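Local coordinates for acyl carrier protein (Thermotoga maritima, PDB 1VKU) that probably carries the growing acyl chain during fatty acid biosynthesis, as a member of the acyl carrier protein family, at residues Ile19-Glu24 with Glu61-Leu66. Numbering follows the deposited sequence.
Sequences IAKFVE and EDEFAL
Lys21 reaches from helix 14-28 to helix 50-64 and divides its ammonium group between two carboxylates, one of Glu24 and one of Glu63. The shorter bond stays on its own helix: NZ of Lys21 gives a hydrogen bond of 2.9 Å to OE2 of Glu24, one turn on, approaching from above the carboxylate plane, 37° out of it. Across the contact, NZ of Lys21 lies 3.3 Å from OE1 of Glu63, a salt bridge with only a weak hydrogen bond. Glu24 OE2 and Glu63 OE1 remain 5.5 Å apart, and the lysine between them probably offsets the repulsion of these like charges. The lysine chain, its CG set opposite the backbone nitrogen (chi1 -170°) and bent at chi2, runs past Phe64, whose CE2 meets Lys21 CG obliquely at 4.1 Å, and then crosses the Glu63 side chain at about a right angle. A methionine here would probably leave both carboxylates without their shared cation. Beneath this polar surface, Phe22 packs against Leu56 and Phe60 of helix 50-64. The arrangement exemplifies a surface salt-bridge network, in which an i/i+3 pair on one helix is joined by Glu63 of another, linking two helices of the acyl carrier protein helical bundle.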
loop_
_atom_site.group_PDB
_atom_site.type_symbol
_atom_site.label_atom_id
_atom_site.label_comp_id
_atom_site.label_asym_id
_atom_site.label_seq_id
_atom_site.Cartn_x
_atom_site.Cartn_y
_atom_site.Cartn_z
ATOM N N ILE A 19 1.533 -7.130 -0.560
ATOM C CA ILE A 19 0.468 -7.291 0.427
ATOM C C ILE A 19 1.073 -7.605 1.793
ATOM O O ILE A 19 0.619 -7.097 2.823
ATOM C CB ILE A 19 -0.567 -8.344 -0.040
ATOM C CG1 ILE A 19 -1.336 -7.788 -1.231
ATOM C CG2 ILE A 19 -1.529 -8.674 1.069
ATOM C CD1 ILE A 19 -2.106 -8.859 -2.056
ATOM N N ALA A 20 2.098 -8.456 1.809
ATOM C CA ALA A 20 2.716 -8.814 3.066
ATOM C C ALA A 20 3.367 -7.597 3.708
ATOM O O ALA A 20 3.344 -7.474 4.925
ATOM C CB ALA A 20 3.747 -9.958 2.883
ATOM N N LYS A 21 3.965 -6.722 2.896
ATOM C CA LYS A 21 4.559 -5.497 3.393
ATOM C C LYS A 21 3.475 -4.547 3.947
ATOM O O LYS A 21 3.611 -4.006 5.039
ATOM C CB LYS A 21 5.346 -4.789 2.271
ATOM C CG LYS A 21 6.174 -3.655 2.765
ATOM C CD LYS A 21 7.307 -4.242 3.560
ATOM C CE LYS A 21 8.099 -3.180 4.166
ATOM N NZ LYS A 21 9.064 -3.815 5.027
ATOM N N PHE A 22 2.389 -4.385 3.196
ATOM C CA PHE A 22 1.236 -3.653 3.681
ATOM C C PHE A 22 0.803 -4.172 5.074
ATOM O O PHE A 22 0.652 -3.393 5.989
ATOM C CB PHE A 22 0.102 -3.784 2.680
ATOM C CG PHE A 22 -1.234 -3.348 3.189
ATOM C CD1 PHE A 22 -1.376 -2.217 3.981
ATOM C CD2 PHE A 22 -2.369 -4.061 2.841
ATOM C CE1 PHE A 22 -2.619 -1.824 4.441
ATOM C CE2 PHE A 22 -3.621 -3.669 3.295
ATOM C CZ PHE A 22 -3.748 -2.558 4.098
ATOM N N VAL A 23 0.638 -5.482 5.238
ATOM C CA VAL A 23 0.210 -6.049 6.532
ATOM C C VAL A 23 1.223 -5.737 7.649
ATOM O O VAL A 23 0.837 -5.398 8.777
ATOM C CB VAL A 23 -0.086 -7.538 6.386
ATOM C CG1 VAL A 23 -0.342 -8.232 7.734
ATOM C CG2 VAL A 23 -1.290 -7.693 5.514
ATOM N N GLU A 24 2.508 -5.827 7.331
ATOM C CA GLU A 24 3.570 -5.617 8.316
ATOM C C GLU A 24 3.619 -4.169 8.770
ATOM O O GLU A 24 3.738 -3.879 9.969
ATOM C CB GLU A 24 4.919 -6.036 7.716
ATOM C CG GLU A 24 6.173 -5.540 8.433
ATOM C CD GLU A 24 7.402 -5.518 7.511
ATOM O OE1 GLU A 24 7.524 -6.382 6.602
ATOM O OE2 GLU A 24 8.254 -4.610 7.672
ATOM N N GLU A 61 6.483 4.923 0.566
ATOM C CA GLU A 61 7.434 5.817 -0.075
ATOM C C GLU A 61 8.836 5.692 0.525
ATOM O O GLU A 61 9.849 5.682 -0.180
ATOM C CB GLU A 61 6.949 7.253 0.052
ATOM C CG GLU A 61 5.743 7.627 -0.789
ATOM C CD GLU A 61 5.446 9.131 -0.778
ATOM O OE1 GLU A 61 5.475 9.769 0.296
ATOM O OE2 GLU A 61 5.176 9.683 -1.856
ATOM N N ASP A 62 8.900 5.652 1.844
ATOM C CA ASP A 62 10.172 5.651 2.528
ATOM C C ASP A 62 10.816 4.281 2.382
ATOM O O ASP A 62 12.033 4.199 2.180
ATOM C CB ASP A 62 9.964 5.969 3.999
ATOM C CG ASP A 62 11.270 6.159 4.749
ATOM O OD1 ASP A 62 12.173 6.846 4.222
ATOM O OD2 ASP A 62 11.465 5.677 5.887
ATOM N N GLU A 63 9.999 3.217 2.464
ATOM C CA GLU A 63 10.496 1.853 2.397
ATOM C C GLU A 63 11.074 1.576 1.034
ATOM O O GLU A 63 12.023 0.813 0.912
ATOM C CB GLU A 63 9.380 0.827 2.617
ATOM C CG GLU A 63 9.065 0.514 4.062
ATOM C CD GLU A 63 10.220 -0.143 4.790
ATOM O OE1 GLU A 63 10.773 -1.134 4.273
ATOM O OE2 GLU A 63 10.567 0.345 5.886
ATOM N N PHE A 64 10.469 2.145 -0.004
ATOM C CA PHE A 64 10.843 1.767 -1.358
ATOM C C PHE A 64 11.532 2.887 -2.108
ATOM O O PHE A 64 11.807 2.745 -3.288
ATOM C CB PHE A 64 9.629 1.248 -2.124
ATOM C CG PHE A 64 9.124 -0.070 -1.604
ATOM C CD1 PHE A 64 9.826 -1.246 -1.842
ATOM C CD2 PHE A 64 7.975 -0.132 -0.847
ATOM C CE1 PHE A 64 9.365 -2.478 -1.331
ATOM C CE2 PHE A 64 7.509 -1.370 -0.328
ATOM C CZ PHE A 64 8.219 -2.534 -0.580
ATOM N N ALA A 65 11.830 3.985 -1.414
ATOM C CA ALA A 65 12.452 5.156 -2.034
ATOM C C ALA A 65 11.654 5.596 -3.269
ATOM O O ALA A 65 12.215 5.741 -4.353
ATOM C CB ALA A 65 13.904 4.860 -2.388
ATOM N N LEU A 66 10.339 5.761 -3.082
ATOM C CA LEU A 66 9.386 6.151 -4.128
ATOM C C LEU A 66 8.829 7.514 -3.799
ATOM O O LEU A 66 8.999 8.005 -2.697
ATOM C CB LEU A 66 8.182 5.195 -4.166
ATOM C CG LEU A 66 8.490 3.735 -4.345
ATOM C CD1 LEU A 66 7.208 2.933 -4.450
ATOM C CD2 LEU A 66 9.298 3.575 -5.602
#